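Local coordinates for protein coronin (Toxoplasma gondii, PDB 4OZU) that binds actin, probably in filament form, and contributes to parasite invasion and egress, the part present here being its WD40 beta-propeller domain, at residues 68-80 and 111-123. Sequence-based numbering, arbitrary orientation.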
loop_
_atom_site.group_PDB
_atom_site.type_symbol
_atom_site.label_atom_id
_atom_site.label_comp_id
_atom_site.label_asym_id
_atom_site.label_seq_id
_atom_site.Cartn_x
_atom_site.Cartn_y
_atom_site.Cartn_z
ATOM N N ARG A 68 3.142 25.785 1.723
ATOM C CA ARG A 68 1.791 26.322 1.610
ATOM C C ARG A 68 1.328 26.396 0.161
ATOM O O ARG A 68 2.121 26.670 -0.743
ATOM C CB ARG A 68 1.727 27.714 2.259
ATOM C CG ARG A 68 0.441 28.482 1.974
ATOM C CD ARG A 68 0.084 29.466 3.086
ATOM N NE ARG A 68 1.030 30.567 3.207
ATOM C CZ ARG A 68 0.920 31.549 4.098
ATOM N NH1 ARG A 68 -0.092 31.573 4.954
ATOM N NH2 ARG A 68 1.826 32.511 4.135
ATOM N N ASN A 69 0.032 26.148 -0.029
ATOM C CA ASN A 69 -0.644 26.223 -1.326
ATOM C C ASN A 69 0.221 25.757 -2.495
ATOM O O ASN A 69 0.490 26.521 -3.424
ATOM C CB ASN A 69 -1.128 27.655 -1.579
ATOM C CG ASN A 69 -2.169 27.730 -2.682
ATOM O OD1 ASN A 69 -2.772 26.722 -3.056
ATOM N ND2 ASN A 69 -2.387 28.928 -3.207
ATOM N N PRO A 70 0.661 24.492 -2.449
ATOM C CA PRO A 70 1.504 23.931 -3.508
ATOM C C PRO A 70 0.729 23.774 -4.811
ATOM O O PRO A 70 -0.500 23.841 -4.799
ATOM C CB PRO A 70 1.918 22.574 -2.941
ATOM C CG PRO A 70 0.794 22.195 -2.050
ATOM C CD PRO A 70 0.284 23.476 -1.451
ATOM N N ALA A 71 1.441 23.581 -5.916
ATOM C CA ALA A 71 0.796 23.362 -7.205
ATOM C C ALA A 71 0.098 22.009 -7.216
ATOM O O ALA A 71 0.746 20.965 -7.114
ATOM C CB ALA A 71 1.807 23.445 -8.330
ATOM N N VAL A 72 -1.224 22.040 -7.333
ATOM C CA VAL A 72 -2.021 20.823 -7.377
ATOM C C VAL A 72 -2.572 20.619 -8.781
ATOM O O VAL A 72 -3.461 21.348 -9.222
ATOM C CB VAL A 72 -3.186 20.869 -6.369
ATOM C CG1 VAL A 72 -3.932 19.543 -6.358
ATOM C CG2 VAL A 72 -2.669 21.193 -4.978
ATOM N N ALA A 73 -2.018 19.638 -9.486
ATOM C CA ALA A 73 -2.573 19.203 -10.755
ATOM C C ALA A 73 -3.827 18.382 -10.457
ATOM O O ALA A 73 -4.001 17.909 -9.331
ATOM C CB ALA A 73 -1.554 18.394 -11.534
ATOM N N LYS A 74 -4.696 18.218 -11.451
ATOM C CA LYS A 74 -5.982 17.559 -11.238
ATOM C C LYS A 74 -6.215 16.388 -12.179
ATOM O O LYS A 74 -5.976 16.482 -13.382
ATOM C CB LYS A 74 -7.125 18.554 -11.410
ATOM C CG LYS A 74 -7.005 19.806 -10.572
ATOM C CD LYS A 74 -7.139 19.513 -9.094
ATOM C CE LYS A 74 -7.129 20.807 -8.300
ATOM N NZ LYS A 74 -7.242 20.562 -6.846
ATOM N N ILE A 75 -6.705 15.291 -11.617
ATOM C CA ILE A 75 -7.165 14.159 -12.402
ATOM C C ILE A 75 -8.666 14.010 -12.172
ATOM O O ILE A 75 -9.105 13.810 -11.041
ATOM C CB ILE A 75 -6.409 12.865 -12.020
ATOM C CG1 ILE A 75 -4.924 13.017 -12.351
ATOM C CG2 ILE A 75 -6.997 11.651 -12.752
ATOM C CD1 ILE A 75 -4.075 11.808 -11.994
ATOM N N LYS A 76 -9.444 14.127 -13.246
ATOM C CA LYS A 76 -10.906 14.054 -13.164
ATOM C C LYS A 76 -11.401 12.717 -13.742
ATOM O O LYS A 76 -10.970 11.660 -13.290
ATOM C CB LYS A 76 -11.531 15.249 -13.883
ATOM C CG LYS A 76 -11.085 16.594 -13.313
ATOM C CD LYS A 76 -11.846 17.754 -13.936
ATOM C CE LYS A 76 -11.397 19.093 -13.366
ATOM N NZ LYS A 76 -11.687 19.220 -11.910
ATOM N N GLY A 77 -12.306 12.750 -14.715
ATOM C CA GLY A 77 -12.754 11.526 -15.367
ATOM C C GLY A 77 -13.754 10.713 -14.559
ATOM O O GLY A 77 -14.778 10.274 -15.090
ATOM N N HIS A 78 -13.458 10.509 -13.279
ATOM C CA HIS A 78 -14.346 9.767 -12.383
ATOM C C HIS A 78 -15.729 10.400 -12.314
ATOM O O HIS A 78 -15.856 11.621 -12.361
ATOM C CB HIS A 78 -13.756 9.698 -10.972
ATOM C CG HIS A 78 -12.291 9.402 -10.940
ATOM N ND1 HIS A 78 -11.335 10.391 -10.841
ATOM C CD2 HIS A 78 -11.616 8.230 -10.987
ATOM C CE1 HIS A 78 -10.134 9.838 -10.830
ATOM N NE2 HIS A 78 -10.279 8.528 -10.917
ATOM N N THR A 79 -16.760 9.566 -12.189
ATOM C CA THR A 79 -18.133 10.050 -12.087
ATOM C C THR A 79 -18.673 9.823 -10.671
ATOM O O THR A 79 -19.769 10.266 -10.329
ATOM C CB THR A 79 -19.049 9.373 -13.134
ATOM O OG1 THR A 79 -19.320 8.012 -12.768
ATOM C CG2 THR A 79 -18.396 9.416 -14.513
ATOM N N ALA A 80 -17.874 9.160 -9.840
ATOM C CA ALA A 80 -18.201 8.978 -8.430
ATOM C C ALA A 80 -16.914 9.080 -7.612
ATOM O O ALA A 80 -15.876 9.458 -8.140
ATOM C CB ALA A 80 -18.902 7.643 -8.208
ATOM N N GLU A 111 4.855 14.928 -18.914
ATOM C CA GLU A 111 6.251 15.014 -18.496
ATOM C C GLU A 111 6.416 16.058 -17.395
ATOM O O GLU A 111 7.065 15.804 -16.378
ATOM C CB GLU A 111 7.156 15.358 -19.682
ATOM C CG GLU A 111 8.069 14.217 -20.116
ATOM C CD GLU A 111 9.188 14.676 -21.038
ATOM O OE1 GLU A 111 9.849 15.688 -20.720
ATOM O OE2 GLU A 111 9.405 14.028 -22.083
ATOM N N GLU A 112 5.815 17.225 -17.608
ATOM C CA GLU A 112 5.851 18.317 -16.638
ATOM C C GLU A 112 4.482 18.521 -15.998
ATOM O O GLU A 112 3.527 18.911 -16.669
ATOM C CB GLU A 112 6.311 19.614 -17.312
ATOM C CG GLU A 112 7.716 19.546 -17.891
ATOM C CD GLU A 112 8.006 20.683 -18.855
ATOM O OE1 GLU A 112 7.473 21.795 -18.646
ATOM O OE2 GLU A 112 8.761 20.464 -19.826
ATOM N N VAL A 113 4.396 18.253 -14.699
ATOM C CA VAL A 113 3.157 18.425 -13.946
ATOM C C VAL A 113 3.164 19.765 -13.215
ATOM O O VAL A 113 3.984 19.985 -12.321
ATOM C CB VAL A 113 2.959 17.288 -12.928
ATOM C CG1 VAL A 113 1.726 17.526 -12.074
ATOM C CG2 VAL A 113 2.851 15.952 -13.649
ATOM N N THR A 114 2.247 20.650 -13.597
ATOM C CA THR A 114 2.129 21.966 -12.974
ATOM C C THR A 114 0.745 22.140 -12.362
ATOM O O THR A 114 -0.092 21.245 -12.445
ATOM C CB THR A 114 2.369 23.101 -13.985
ATOM O OG1 THR A 114 1.223 23.237 -14.835
ATOM C CG2 THR A 114 3.603 22.825 -14.831
ATOM N N GLY A 115 0.506 23.306 -11.769
ATOM C CA GLY A 115 -0.768 23.601 -11.138
ATOM C C GLY A 115 -1.912 23.752 -12.123
ATOM O O GLY A 115 -3.073 23.787 -11.720
ATOM N N THR A 116 -1.585 23.836 -13.412
ATOM C CA THR A 116 -2.596 23.983 -14.462
ATOM C C THR A 116 -2.801 22.681 -15.239
ATOM O O THR A 116 -3.585 22.631 -16.188
ATOM C CB THR A 116 -2.219 25.103 -15.455
ATOM O OG1 THR A 116 -1.001 24.764 -16.132
ATOM C CG2 THR A 116 -2.041 26.412 -14.723
ATOM N N THR A 117 -2.090 21.635 -14.836
ATOM C CA THR A 117 -2.248 20.324 -15.451
ATOM C C THR A 117 -3.599 19.722 -15.088
ATOM O O THR A 117 -3.975 19.679 -13.916
ATOM C CB THR A 117 -1.130 19.362 -15.017
ATOM O OG1 THR A 117 0.131 19.862 -15.478
ATOM C CG2 THR A 117 -1.353 17.962 -15.584
ATOM N N GLU A 118 -4.319 19.257 -16.107
ATOM C CA GLU A 118 -5.613 18.617 -15.920
ATOM C C GLU A 118 -5.704 17.357 -16.770
ATOM O O GLU A 118 -5.513 17.407 -17.986
ATOM C CB GLU A 118 -6.744 19.577 -16.282
ATOM C CG GLU A 118 -8.133 19.074 -15.929
ATOM C CD GLU A 118 -9.224 19.980 -16.471
ATOM O OE1 GLU A 118 -9.279 20.172 -17.705
ATOM O OE2 GLU A 118 -10.019 20.509 -15.665
ATOM N N LEU A 119 -5.983 16.236 -16.116
ATOM C CA LEU A 119 -6.182 14.956 -16.785
ATOM C C LEU A 119 -7.654 14.567 -16.755
ATOM O O LEU A 119 -8.249 14.464 -15.682
ATOM C CB LEU A 119 -5.344 13.870 -16.113
ATOM C CG LEU A 119 -4.193 13.265 -16.914
ATOM C CD1 LEU A 119 -3.230 14.335 -17.399
ATOM C CD2 LEU A 119 -3.468 12.234 -16.061
ATOM N N LYS A 120 -8.234 14.352 -17.932
ATOM C CA LYS A 120 -9.635 13.950 -18.043
ATOM C C LYS A 120 -9.787 12.566 -18.659
ATOM O O LYS A 120 -10.715 11.833 -18.320
ATOM C CB LYS A 120 -10.423 14.966 -18.875
ATOM C CG LYS A 120 -10.852 16.201 -18.104
ATOM C CD LYS A 120 -11.852 17.028 -18.902
ATOM C CE LYS A 120 -12.475 18.125 -18.053
ATOM N NZ LYS A 120 -13.529 18.882 -18.788
ATOM N N GLU A 121 -8.879 12.217 -19.567
ATOM C CA GLU A 121 -8.955 10.943 -20.280
ATOM C C GLU A 121 -7.912 9.942 -19.783
ATOM O O GLU A 121 -6.715 10.203 -19.863
ATOM C CB GLU A 121 -8.768 11.168 -21.781
ATOM C CG GLU A 121 -9.863 12.011 -22.428
ATOM C CD GLU A 121 -11.175 11.258 -22.602
ATOM O OE1 GLU A 121 -11.292 10.117 -22.105
ATOM O OE2 GLU A 121 -12.090 11.811 -23.249
ATOM N N PRO A 122 -8.358 8.789 -19.257
ATOM C CA PRO A 122 -7.389 7.741 -18.923
ATOM C C PRO A 122 -6.770 7.126 -20.170
ATOM O O PRO A 122 -7.385 7.181 -21.235
ATOM C CB PRO A 122 -8.224 6.692 -18.177
ATOM C CG PRO A 122 -9.545 7.315 -17.909
ATOM C CD PRO A 122 -9.736 8.390 -18.928
ATOM N N ILE A 123 -5.579 6.549 -20.045
ATOM C CA ILE A 123 -4.968 5.840 -21.168
ATOM C C ILE A 123 -5.575 4.443 -21.309
ATOM O O ILE A 123 -5.483 3.814 -22.363
ATOM C CB ILE A 123 -3.434 5.728 -21.015
ATOM C CG1 ILE A 123 -3.060 4.977 -19.732
ATOM C CG2 ILE A 123 -2.805 7.115 -21.041
ATOM C CD1 ILE A 123 -1.598 4.603 -19.662
#
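K74 and I75 run parallel to E118 and L119, joined by three backbone hydrogen bonds: K74 N to T117 O (3.0 Å), L119 N to K74 O (2.7 Å) and K76 N to L119 O, the last almost straight at 178°. The first is the looser one, its N-H meeting the T117 carbonyl from 25° out of the carbonyl plane. On the buried face, I75 and L119 lie side by side and point the same way, I75 CG1 sitting 3.9 Å from L119 CB. I75 CD1 carries on along L119 CD2, while I60, L95 and W107 close round the isoleucine. On the side of K74 and E118, K76 crosses E118 at an angle, its CD and CE against OE2. With CG anti to the backbone N (chi1 -172°), the glutamate reaches out as far as K76 CE, 3.0 Å from OE2; the ammonium is bent aside at chi4, leaving NZ 4.3 Å from that oxygen, too far for a salt bridge. K120 runs alongside K76, and K74 turns away from its neighbour strand to meet W50 in a cation-pi contact. Near the T114-T117 turn, A73 CB presses tightly on V113 CG1 (3.4 Å) and also touches T117 CB. This type I turn is held by T117 N to T114 O and by T114 N to T117 OG1, while T114 OG1 accepts from T116 N in an ST turn. Strand 118-119 thus becomes the outermost strand of the sheet containing 58-62 and 73-75, an extra parallel edge on a propeller blade, supplied by the link between strands 104-108 and 124-126. Backbone bonds and apolar contacts fix the register, whereas the lysine-glutamate attraction on the exposed side is probably weak and screened by solvent.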